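Local coordinates for putative uncharacterized protein PH0242 (Pyrococcus horikoshii, PDB 3VU1), which belongs to the AglB oligosaccharyltransferase family, forms the C-terminal globular domain of that protein, and carries a bound calcium ion in this model, at residues R109-G114 against Y205-T210; I63-L68 against N98-L103; L398-K401 against S405-D408; F213-L216 against T222-Y225. All blocks are in the same frame, centred on the assembly; numbering follows the deposited sequence.

Contact 1. Residues R109-G114 against Y205-T210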
loop_
_atom_site.group_PDB
_atom_site.type_symbol
_atom_site.label_atom_id
_atom_site.label_comp_id
_atom_site.label_asym_id
_atom_site.label_seq_id
_atom_site.Cartn_x
_atom_site.Cartn_y
_atom_site.Cartn_z
ATOM N N ARG A 109 5.342 -2.821 -23.583
ATOM C CA ARG A 109 5.940 -1.612 -24.121
ATOM C C ARG A 109 5.077 -1.021 -25.222
ATOM O O ARG A 109 4.885 0.198 -25.278
ATOM C CB ARG A 109 7.334 -1.903 -24.652
ATOM C CG ARG A 109 8.102 -0.664 -25.052
ATOM C CD ARG A 109 9.579 -0.866 -24.819
ATOM N NE ARG A 109 10.333 -0.043 -25.745
ATOM C CZ ARG A 109 11.399 -0.465 -26.407
ATOM N NH1 ARG A 109 12.014 0.347 -27.247
ATOM N NH2 ARG A 109 11.836 -1.707 -26.243
ATOM N N LYS A 110 4.552 -1.901 -26.073
ATOM C CA LYS A 110 3.685 -1.505 -27.177
ATOM C C LYS A 110 2.449 -0.796 -26.659
ATOM O O LYS A 110 2.096 0.286 -27.145
ATOM C CB LYS A 110 3.264 -2.713 -28.001
ATOM C CG LYS A 110 2.274 -2.360 -29.078
ATOM C CD LYS A 110 2.093 -3.490 -30.075
ATOM C CE LYS A 110 1.013 -3.089 -31.064
ATOM N NZ LYS A 110 0.602 -4.222 -31.926
ATOM N N GLU A 111 1.800 -1.395 -25.661
ATOM C CA GLU A 111 0.626 -0.776 -25.060
ATOM C C GLU A 111 0.942 0.575 -24.375
ATOM O O GLU A 111 0.133 1.520 -24.418
ATOM C CB GLU A 111 -0.017 -1.743 -24.094
ATOM C CG GLU A 111 -0.525 -2.983 -24.776
ATOM C CD GLU A 111 -0.885 -4.072 -23.792
ATOM O OE1 GLU A 111 -0.066 -4.382 -22.889
ATOM O OE2 GLU A 111 -2.004 -4.611 -23.913
ATOM N N TYR A 112 2.125 0.654 -23.775
ATOM C CA TYR A 112 2.539 1.831 -23.047
ATOM C C TYR A 112 2.631 3.080 -23.947
ATOM O O TYR A 112 2.174 4.152 -23.571
ATOM C CB TYR A 112 3.847 1.548 -22.301
ATOM C CG TYR A 112 4.645 2.767 -21.984
ATOM C CD1 TYR A 112 4.159 3.743 -21.110
ATOM C CD2 TYR A 112 5.888 2.967 -22.570
ATOM C CE1 TYR A 112 4.889 4.899 -20.840
ATOM C CE2 TYR A 112 6.640 4.107 -22.295
ATOM C CZ TYR A 112 6.142 5.078 -21.434
ATOM O OH TYR A 112 6.906 6.216 -21.161
ATOM N N ASN A 113 3.210 2.950 -25.136
ATOM C CA ASN A 113 3.446 4.130 -25.959
ATOM C C ASN A 113 3.610 3.856 -27.441
ATOM O O ASN A 113 4.170 4.667 -28.157
ATOM C CB ASN A 113 4.665 4.897 -25.448
ATOM C CG ASN A 113 4.680 6.336 -25.912
ATOM O OD1 ASN A 113 3.629 6.974 -26.124
ATOM N ND2 ASN A 113 5.871 6.862 -26.068
ATOM N N GLY A 114 3.123 2.713 -27.902
ATOM C CA GLY A 114 3.243 2.354 -29.300
ATOM C C GLY A 114 4.451 1.495 -29.568
ATOM O O GLY A 114 5.445 1.555 -28.829
ATOM N N TYR A 205 -8.505 0.366 -19.132
ATOM C CA TYR A 205 -8.054 -0.691 -20.006
ATOM C C TYR A 205 -8.046 -1.982 -19.199
ATOM O O TYR A 205 -7.766 -1.980 -17.993
ATOM C CB TYR A 205 -6.674 -0.333 -20.538
ATOM C CG TYR A 205 -6.093 -1.324 -21.489
ATOM C CD1 TYR A 205 -6.697 -1.579 -22.712
ATOM C CD2 TYR A 205 -4.922 -2.007 -21.178
ATOM C CE1 TYR A 205 -6.157 -2.487 -23.603
ATOM C CE2 TYR A 205 -4.371 -2.920 -22.062
ATOM C CZ TYR A 205 -4.995 -3.146 -23.276
ATOM O OH TYR A 205 -4.461 -4.038 -24.171
ATOM N N TYR A 206 -8.375 -3.086 -19.858
ATOM C CA TYR A 206 -8.719 -4.311 -19.125
ATOM C C TYR A 206 -7.603 -4.796 -18.213
ATOM O O TYR A 206 -7.864 -5.193 -17.088
ATOM C CB TYR A 206 -9.247 -5.424 -20.056
ATOM C CG TYR A 206 -8.203 -6.179 -20.843
ATOM C CD1 TYR A 206 -7.788 -7.460 -20.450
ATOM C CD2 TYR A 206 -7.625 -5.624 -21.980
ATOM C CE1 TYR A 206 -6.827 -8.163 -21.172
ATOM C CE2 TYR A 206 -6.671 -6.321 -22.711
ATOM C CZ TYR A 206 -6.278 -7.589 -22.310
ATOM O OH TYR A 206 -5.335 -8.274 -23.059
ATOM N N LYS A 207 -6.364 -4.709 -18.688
ATOM C CA LYS A 207 -5.196 -5.140 -17.911
ATOM C C LYS A 207 -4.993 -4.399 -16.580
ATOM O O LYS A 207 -4.240 -4.845 -15.730
ATOM C CB LYS A 207 -3.926 -5.045 -18.765
ATOM C CG LYS A 207 -3.867 -6.066 -19.894
ATOM C CD LYS A 207 -2.562 -5.988 -20.661
ATOM C CE LYS A 207 -2.523 -7.048 -21.752
ATOM N NZ LYS A 207 -1.246 -6.974 -22.522
ATOM N N VAL A 208 -5.647 -3.261 -16.408
ATOM C CA VAL A 208 -5.485 -2.484 -15.197
ATOM C C VAL A 208 -6.836 -2.110 -14.602
ATOM O O VAL A 208 -6.900 -1.287 -13.685
ATOM C CB VAL A 208 -4.623 -1.218 -15.411
ATOM C CG1 VAL A 208 -3.217 -1.588 -15.827
ATOM C CG2 VAL A 208 -5.252 -0.281 -16.440
ATOM N N ALA A 209 -7.906 -2.753 -15.083
ATOM C CA ALA A 209 -9.255 -2.562 -14.509
ATOM C C ALA A 209 -9.366 -2.786 -13.002
ATOM O O ALA A 209 -10.075 -2.060 -12.333
ATOM C CB ALA A 209 -10.267 -3.420 -15.223
ATOM N N THR A 210 -8.675 -3.780 -12.457
ATOM C CA THR A 210 -8.771 -4.044 -11.019
ATOM C C THR A 210 -7.518 -3.651 -10.233
ATOM O O THR A 210 -7.292 -4.141 -9.130
ATOM C CB THR A 210 -9.135 -5.513 -10.732
ATOM O OG1 THR A 210 -8.149 -6.393 -11.309
ATOM C CG2 THR A 210 -10.533 -5.838 -11.297
#
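E111 reaches from the helix 109-113 to meet Y205 and K207 together, so that a single carboxylate ties the first turn of a helix to the end of strand 200-205 of a mixed beta sheet and to the loop that follows it. The two backbones stay well separated, with E111 CA 10.0 Å from Y205 CA, and long side chains do the bridging. The glutamate sets CG anti to its carbonyl carbon (chi1 -63°) and is extended beyond it, which carries the carboxylate across to the strand end. Y205 brings its hydroxyl to the carboxylate from the anti side of OE2: Y205 OH donates to E111 OE2 at 2.5 Å, standing 29° out of the carboxylate plane. That oxygen lies near the plane of the ring at its edge, while the carboxylate and ring planes are turned 88° apart. K207, its chain stretched straight from CG to the ammonium, crosses the glutamate at about a right angle. It forms a salt bridge, with NZ 2.8 Å from E111 OE2 and 2.9 Å from E111 OE1, although both hydrogen bonds are weak in geometry. OE2 thus serves a phenol and an ammonium at once, and the nearby lysine would be expected to stabilise the carboxylate's negative charge. OE1 has a further partner near the start of the helix: it is hydrogen-bonded to T108 N, just ahead of the helix.

Contact 2. Residues I63-L68 against N98-L103; sequences ILALFL and NAISYL
I100 and A65 mark the place where two helices meet in a buried contact. Starting at its CB, the isoleucine splits into two branches with different roles. CB itself is only the fork. Its methyl branch CG2 stands anti to the backbone N and does the touching: it lies 3.8 Å from A65 CB, 3.9 Å from A65 CA, and 3.9 Å from L68 CB, so one methyl rests across the groove between residues one turn apart on the other helix. The second branch runs through CG1, anti to the carbonyl carbon, which leads CD1 away from A65; the isoleucine side chain also packs on W33. This is helix-on-helix packing at a steep angle, helix 60-69 against helix 97-103, with local axes 7.9 Å apart at closest and crossing at -101°. A small residue at the crossing point suits such an approach: A65 CB packs 3.2 Å from I100 O, a contact and not a bond, and also meets the next turn, with L103 CB 3.9 Å from A65 CB. All the side-chain contact here is apolar, and the polar links lie at the margins, where L103 O is hydrogen-bonded to H62 ND1. On another side of helix 60-69, F67 stacks on F236 and meets F79 edge to face. L68, besides meeting I100, also packs on F87 and I89 of strand 86-90.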
loop_
_atom_site.group_PDB
_atom_site.type_symbol
_atom_site.label_atom_id
_atom_site.label_comp_id
_atom_site.label_asym_id
_atom_site.label_seq_id
_atom_site.Cartn_x
_atom_site.Cartn_y
_atom_site.Cartn_z
ATOM N N ILE A 63 8.620 -0.658 -7.821
ATOM C CA ILE A 63 7.880 -1.255 -6.735
ATOM C C ILE A 63 6.593 -0.466 -6.423
ATOM O O ILE A 63 5.494 -1.056 -6.280
ATOM C CB ILE A 63 8.788 -1.526 -5.512
ATOM C CG1 ILE A 63 10.008 -2.351 -5.955
ATOM C CG2 ILE A 63 8.011 -2.238 -4.413
ATOM C CD1 ILE A 63 9.704 -3.576 -6.808
ATOM N N LEU A 64 6.704 0.856 -6.361
ATOM C CA LEU A 64 5.499 1.676 -6.301
ATOM C C LEU A 64 4.526 1.308 -7.441
ATOM O O LEU A 64 3.315 1.208 -7.215
ATOM C CB LEU A 64 5.814 3.180 -6.302
ATOM C CG LEU A 64 6.453 3.745 -5.023
ATOM C CD1 LEU A 64 6.658 5.254 -5.129
ATOM C CD2 LEU A 64 5.649 3.431 -3.776
ATOM N N ALA A 65 5.043 1.099 -8.649
ATOM C CA ALA A 65 4.154 0.885 -9.775
ATOM C C ALA A 65 3.571 -0.504 -9.646
ATOM O O ALA A 65 2.429 -0.728 -10.059
ATOM C CB ALA A 65 4.860 1.064 -11.110
ATOM N N LEU A 66 4.344 -1.424 -9.057
ATOM C CA LEU A 66 3.916 -2.801 -8.940
ATOM C C LEU A 66 2.681 -2.784 -8.044
ATOM O O LEU A 66 1.633 -3.329 -8.385
ATOM C CB LEU A 66 5.016 -3.690 -8.343
ATOM C CG LEU A 66 4.689 -5.200 -8.201
ATOM C CD1 LEU A 66 4.119 -5.842 -9.474
ATOM C CD2 LEU A 66 5.900 -5.994 -7.749
ATOM N N PHE A 67 2.804 -2.113 -6.905
ATOM C CA PHE A 67 1.647 -1.876 -6.048
ATOM C C PHE A 67 0.453 -1.263 -6.780
ATOM O O PHE A 67 -0.630 -1.812 -6.718
ATOM C CB PHE A 67 2.042 -0.993 -4.872
ATOM C CG PHE A 67 0.910 -0.648 -3.982
ATOM C CD1 PHE A 67 0.190 -1.652 -3.329
ATOM C CD2 PHE A 67 0.546 0.691 -3.791
ATOM C CE1 PHE A 67 -0.876 -1.327 -2.508
ATOM C CE2 PHE A 67 -0.526 1.020 -2.957
ATOM C CZ PHE A 67 -1.241 0.005 -2.321
ATOM N N LEU A 68 0.652 -0.144 -7.480
ATOM C CA LEU A 68 -0.473 0.660 -7.977
ATOM C C LEU A 68 -1.214 0.043 -9.145
ATOM O O LEU A 68 -2.429 0.143 -9.213
ATOM C CB LEU A 68 -0.032 2.084 -8.330
ATOM C CG LEU A 68 0.389 2.962 -7.138
ATOM C CD1 LEU A 68 1.189 4.200 -7.530
ATOM C CD2 LEU A 68 -0.802 3.367 -6.303
ATOM N N ASN A 98 -0.262 5.227 -17.795
ATOM C CA ASN A 98 0.470 4.373 -18.735
ATOM C C ASN A 98 1.877 4.103 -18.217
ATOM O O ASN A 98 2.312 2.959 -18.170
ATOM C CB ASN A 98 0.547 4.988 -20.130
ATOM C CG ASN A 98 -0.696 4.713 -20.969
ATOM O OD1 ASN A 98 -0.568 4.472 -22.172
ATOM N ND2 ASN A 98 -1.902 4.738 -20.354
ATOM N N ALA A 99 2.569 5.150 -17.772
ATOM C CA ALA A 99 3.916 4.965 -17.249
ATOM C C ALA A 99 3.888 4.006 -16.075
ATOM O O ALA A 99 4.710 3.065 -16.035
ATOM C CB ALA A 99 4.569 6.292 -16.871
ATOM N N ILE A 100 2.971 4.258 -15.126
ATOM C CA ILE A 100 2.853 3.442 -13.932
ATOM C C ILE A 100 2.515 2.019 -14.330
ATOM O O ILE A 100 3.104 1.085 -13.803
ATOM C CB ILE A 100 1.774 3.964 -12.962
ATOM C CG1 ILE A 100 2.091 5.417 -12.539
ATOM C CG2 ILE A 100 1.641 3.039 -11.743
ATOM C CD1 ILE A 100 0.997 6.108 -11.749
ATOM N N SER A 101 1.587 1.839 -15.264
ATOM C CA SER A 101 1.233 0.491 -15.704
ATOM C C SER A 101 2.429 -0.239 -16.312
ATOM O O SER A 101 2.683 -1.431 -16.000
ATOM C CB SER A 101 0.098 0.515 -16.700
ATOM O OG SER A 101 -1.048 1.070 -16.100
ATOM N N TYR A 102 3.164 0.474 -17.171
ATOM C CA TYR A 102 4.357 -0.098 -17.798
ATOM C C TYR A 102 5.370 -0.471 -16.744
ATOM O O TYR A 102 5.760 -1.636 -16.654
ATOM C CB TYR A 102 4.979 0.819 -18.857
ATOM C CG TYR A 102 6.171 0.196 -19.565
ATOM C CD1 TYR A 102 6.065 -1.042 -20.186
ATOM C CD2 TYR A 102 7.402 0.851 -19.619
ATOM C CE1 TYR A 102 7.133 -1.608 -20.831
ATOM C CE2 TYR A 102 8.482 0.290 -20.265
ATOM C CZ TYR A 102 8.341 -0.945 -20.870
ATOM O OH TYR A 102 9.409 -1.527 -21.532
ATOM N N LEU A 103 5.748 0.499 -15.924
ATOM C CA LEU A 103 6.769 0.276 -14.928
ATOM C C LEU A 103 6.398 -0.779 -13.900
ATOM O O LEU A 103 7.292 -1.332 -13.273
ATOM C CB LEU A 103 7.152 1.573 -14.246
ATOM C CG LEU A 103 7.835 2.658 -15.093
ATOM C CD1 LEU A 103 7.857 3.965 -14.319
ATOM C CD2 LEU A 103 9.249 2.245 -15.497
#

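Contact 3. Residues L398-K401 against S405-D408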
loop_
_atom_site.group_PDB
_atom_site.type_symbol
_atom_site.label_atom_id
_atom_site.label_comp_id
_atom_site.label_asym_id
_atom_site.label_seq_id
_atom_site.Cartn_x
_atom_site.Cartn_y
_atom_site.Cartn_z
ATOM N N LEU A 398 13.951 -6.493 -12.657
ATOM C CA LEU A 398 12.889 -6.817 -13.602
ATOM C C LEU A 398 13.093 -8.197 -14.228
ATOM O O LEU A 398 14.232 -8.633 -14.444
ATOM C CB LEU A 398 12.821 -5.761 -14.703
ATOM C CG LEU A 398 12.699 -4.301 -14.268
ATOM C CD1 LEU A 398 12.399 -3.397 -15.467
ATOM C CD2 LEU A 398 11.657 -4.131 -13.164
ATOM N N VAL A 399 11.999 -8.889 -14.521
ATOM C CA VAL A 399 12.091 -10.128 -15.284
ATOM C C VAL A 399 11.152 -10.064 -16.478
ATOM O O VAL A 399 9.938 -9.972 -16.316
ATOM C CB VAL A 399 11.820 -11.397 -14.443
ATOM C CG1 VAL A 399 11.947 -12.642 -15.323
ATOM C CG2 VAL A 399 12.781 -11.478 -13.260
ATOM N N ARG A 400 11.731 -10.097 -17.675
ATOM C CA ARG A 400 10.950 -9.946 -18.879
ATOM C C ARG A 400 9.944 -11.069 -18.952
ATOM O O ARG A 400 10.259 -12.228 -18.653
ATOM C CB ARG A 400 11.833 -9.944 -20.131
ATOM C CG ARG A 400 11.158 -9.324 -21.360
ATOM C CD ARG A 400 11.454 -10.059 -22.654
ATOM N NE ARG A 400 12.838 -10.470 -22.675
ATOM C CZ ARG A 400 13.317 -11.524 -23.321
ATOM N NH1 ARG A 400 12.524 -12.291 -24.058
ATOM N NH2 ARG A 400 14.616 -11.788 -23.231
ATOM N N LYS A 401 8.728 -10.704 -19.330
ATOM C CA LYS A 401 7.652 -11.652 -19.543
ATOM C C LYS A 401 7.146 -11.376 -20.945
ATOM O O LYS A 401 6.752 -10.246 -21.272
ATOM C CB LYS A 401 6.547 -11.477 -18.497
ATOM C CG LYS A 401 5.412 -12.452 -18.684
ATOM C CD LYS A 401 4.195 -12.162 -17.821
ATOM C CE LYS A 401 2.943 -12.589 -18.587
ATOM N NZ LYS A 401 2.077 -13.541 -17.825
ATOM N N SER A 405 13.087 -10.717 -26.755
ATOM C CA SER A 405 14.232 -9.888 -26.397
ATOM C C SER A 405 13.775 -8.694 -25.564
ATOM O O SER A 405 12.649 -8.187 -25.709
ATOM C CB SER A 405 15.000 -9.448 -27.659
ATOM O OG SER A 405 15.116 -8.034 -27.833
ATOM N N ASN A 406 14.652 -8.233 -24.690
ATOM C CA ASN A 406 14.387 -7.002 -23.954
ATOM C C ASN A 406 14.037 -5.793 -24.805
ATOM O O ASN A 406 13.646 -4.767 -24.265
ATOM C CB ASN A 406 15.561 -6.672 -23.048
ATOM C CG ASN A 406 15.698 -7.659 -21.920
ATOM O OD1 ASN A 406 15.018 -8.690 -21.877
ATOM N ND2 ASN A 406 16.577 -7.359 -21.000
ATOM N N GLU A 407 14.155 -5.921 -26.121
ATOM C CA GLU A 407 13.944 -4.789 -27.027
ATOM C C GLU A 407 12.657 -4.953 -27.837
ATOM O O GLU A 407 12.158 -3.997 -28.438
ATOM C CB GLU A 407 15.166 -4.570 -27.921
ATOM C CG GLU A 407 16.466 -4.441 -27.130
ATOM C CD GLU A 407 17.537 -3.625 -27.842
ATOM O OE1 GLU A 407 18.734 -3.778 -27.507
ATOM O OE2 GLU A 407 17.195 -2.818 -28.734
ATOM N N ASP A 408 12.118 -6.167 -27.810
ATOM C CA ASP A 408 10.843 -6.505 -28.427
ATOM C C ASP A 408 9.680 -5.714 -27.721
ATOM O O ASP A 408 9.560 -5.717 -26.490
ATOM C CB ASP A 408 10.704 -8.050 -28.379
ATOM C CG ASP A 408 9.407 -8.579 -28.970
ATOM O OD1 ASP A 408 8.489 -7.802 -29.274
ATOM O OD2 ASP A 408 9.277 -9.811 -29.111
#
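R400 departs from its strand with CG anti to the backbone N (chi1 -160°), then folds at chi2 and again at chi3 (-40°), and this double bend swings the guanidinium over to N406 and S405. N406 meets it from a side chain set with CG beside its own backbone N. The main bond is R400 NE to N406 OD1, 2.9 Å long with an N-H...O angle of 157°. The donor lies in the carbonyl plane of the asparagine, while OD1 is tilted slightly from the guanidinium plane. NH2 adds only a weak, long bond to the same oxygen, 3.4 Å from R400 NH2 to N406 OD1. The amide plane stands steeply to the guanidinium plane, and one face of the latter is covered by the backbone of S405, near the rim. R400 NH1 sits 3.2 Å from S405 N there, but both are donors, so this is contact without bonding. The guanidinium has other partners as well: NH2 forms a salt bridge with D462 OD1, and NH1 bonds weakly to G403 O. The asparagine amide nitrogen gives a weak bond to D462 O, so arginine and asparagine share a neighbour. S405 to D408 form a type I beta turn, closed by D408 N to S405 O at 3.0 Å, in the loop of the beta hairpin joining antiparallel strands 385-401 and 412-431.

Contact 4. Residues F213-L216 against T222-Y225; sequences FVKL and TSSY
The backbones of K215 and T222 come within 6.8 Å, CA to CA, as the chain leaves helix 212-218 and the following loop doubles back alongside it. This is the loop connecting helix 212-218 to helix 228-235, and the K215 side chain lies between helix 212-218 and the returning loop. K215 sets CG anti to its carbonyl carbon (chi1 -61°), runs out extended, and turns only at the last torsion (chi4 72°). Its methylenes pass across the oxygen of the T222 carbonyl: K215 CG is 3.5 Å and CD 3.6 Å from T222 O. K215 CE is closest, 3.0 Å from T222 O, and this is packing with no hydrogen bond. K215 CE further meets S223 CB at 3.9 Å. The ammonium itself is directed elsewhere: one backbone oxygen (T210 O), one amide oxygen (N212 OD1) and the carboxylate of D71, salt-bridged through OD2, hold the buried charge, which the carboxylate would be expected to balance. F228 and L232 of the next helix pack on the same lysine. D71 connects both sides of the contact, since its OD2 is also hydrogen-bonded to S223 OG and its OD1 to S224 N. S223 has OG anti to its backbone N, a position from which the oxygen also accepts from the backbone two residues on: Y225 N donates to S223 OG at 3.1 Å with an angle of 157°, an ST turn.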
loop_
_atom_site.group_PDB
_atom_site.type_symbol
_atom_site.label_atom_id
_atom_site.label_comp_id
_atom_site.label_asym_id
_atom_site.label_seq_id
_atom_site.Cartn_x
_atom_site.Cartn_y
_atom_site.Cartn_z
ATOM N N PHE A 213 -4.591 1.127 -7.682
ATOM C CA PHE A 213 -4.822 2.557 -7.806
ATOM C C PHE A 213 -6.311 2.875 -8.024
ATOM O O PHE A 213 -6.859 3.768 -7.387
ATOM C CB PHE A 213 -4.019 3.137 -8.953
ATOM C CG PHE A 213 -4.346 4.577 -9.254
ATOM C CD1 PHE A 213 -5.012 4.926 -10.425
ATOM C CD2 PHE A 213 -3.987 5.578 -8.384
ATOM C CE1 PHE A 213 -5.315 6.252 -10.726
ATOM C CE2 PHE A 213 -4.280 6.918 -8.673
ATOM C CZ PHE A 213 -4.944 7.257 -9.837
ATOM N N VAL A 214 -6.941 2.150 -8.945
ATOM C CA VAL A 214 -8.356 2.295 -9.216
ATOM C C VAL A 214 -9.164 2.103 -7.927
ATOM O O VAL A 214 -10.069 2.887 -7.659
ATOM C CB VAL A 214 -8.803 1.299 -10.305
ATOM C CG1 VAL A 214 -10.305 1.147 -10.297
ATOM C CG2 VAL A 214 -8.344 1.756 -11.682
ATOM N N LYS A 215 -8.819 1.093 -7.117
ATOM C CA LYS A 215 -9.508 0.844 -5.857
ATOM C C LYS A 215 -9.353 2.006 -4.894
ATOM O O LYS A 215 -10.335 2.470 -4.335
ATOM C CB LYS A 215 -8.992 -0.414 -5.141
ATOM C CG LYS A 215 -9.118 -1.759 -5.843
ATOM C CD LYS A 215 -8.629 -2.849 -4.871
ATOM C CE LYS A 215 -8.449 -4.208 -5.534
ATOM N NZ LYS A 215 -7.273 -4.320 -6.456
ATOM N N LEU A 216 -8.121 2.449 -4.673
ATOM C CA LEU A 216 -7.835 3.432 -3.634
ATOM C C LEU A 216 -8.071 4.879 -4.062
ATOM O O LEU A 216 -8.331 5.726 -3.214
ATOM C CB LEU A 216 -6.397 3.293 -3.125
ATOM C CG LEU A 216 -5.961 1.971 -2.454
ATOM C CD1 LEU A 216 -4.448 1.948 -2.273
ATOM C CD2 LEU A 216 -6.665 1.696 -1.131
ATOM N N THR A 222 -13.434 -3.478 -6.329
ATOM C CA THR A 222 -13.337 -4.684 -7.130
ATOM C C THR A 222 -11.926 -5.214 -7.206
ATOM O O THR A 222 -10.940 -4.462 -7.181
ATOM C CB THR A 222 -13.784 -4.487 -8.580
ATOM O OG1 THR A 222 -13.113 -3.333 -9.130
ATOM C CG2 THR A 222 -15.313 -4.389 -8.663
ATOM N N SER A 223 -11.876 -6.529 -7.356
ATOM C CA SER A 223 -10.671 -7.285 -7.521
ATOM C C SER A 223 -11.040 -8.514 -8.347
ATOM O O SER A 223 -12.134 -9.034 -8.235
ATOM C CB SER A 223 -10.158 -7.686 -6.150
ATOM O OG SER A 223 -8.939 -8.356 -6.240
ATOM N N SER A 224 -10.144 -8.953 -9.213
ATOM C CA SER A 224 -10.292 -10.262 -9.828
ATOM C C SER A 224 -10.194 -11.385 -8.776
ATOM O O SER A 224 -10.522 -12.530 -9.056
ATOM C CB SER A 224 -9.232 -10.450 -10.909
ATOM O OG SER A 224 -9.276 -9.368 -11.834
ATOM N N TYR A 225 -9.761 -11.052 -7.568
ATOM C CA TYR A 225 -9.423 -12.062 -6.575
ATOM C C TYR A 225 -10.369 -11.946 -5.401
ATOM O O TYR A 225 -10.825 -10.860 -5.064
ATOM C CB TYR A 225 -7.935 -11.971 -6.164
ATOM C CG TYR A 225 -7.044 -12.002 -7.380
ATOM C CD1 TYR A 225 -6.705 -13.216 -7.988
ATOM C CD2 TYR A 225 -6.614 -10.814 -7.990
ATOM C CE1 TYR A 225 -5.925 -13.254 -9.145
ATOM C CE2 TYR A 225 -5.839 -10.836 -9.149
ATOM C CZ TYR A 225 -5.494 -12.062 -9.722
ATOM O OH TYR A 225 -4.714 -12.099 -10.864
#

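Overall arrangement
Contact 2 is the buried one, an apolar helix crossing about 13 Å from the chain centre to the contact centre, while contacts 1, 3 and 4 are partly buried and rely on polar groups. Contact 4, at about 12 Å, lies as close in but is only partly buried and depends on a lysine with polar partners, whereas contact 3 lies farthest out, about 26 Å away, with an arginine-asparagine bond. The elements interlock: helix 97-103 of contact 2 precedes helix 109-113 of contact 1, L68 O bonds to F213 N between contacts 2 and 4, and V208 and A209 of contact 1 pack on V214 of contact 4. Contact 3 touches contact 1 but neither contact 2 nor contact 4.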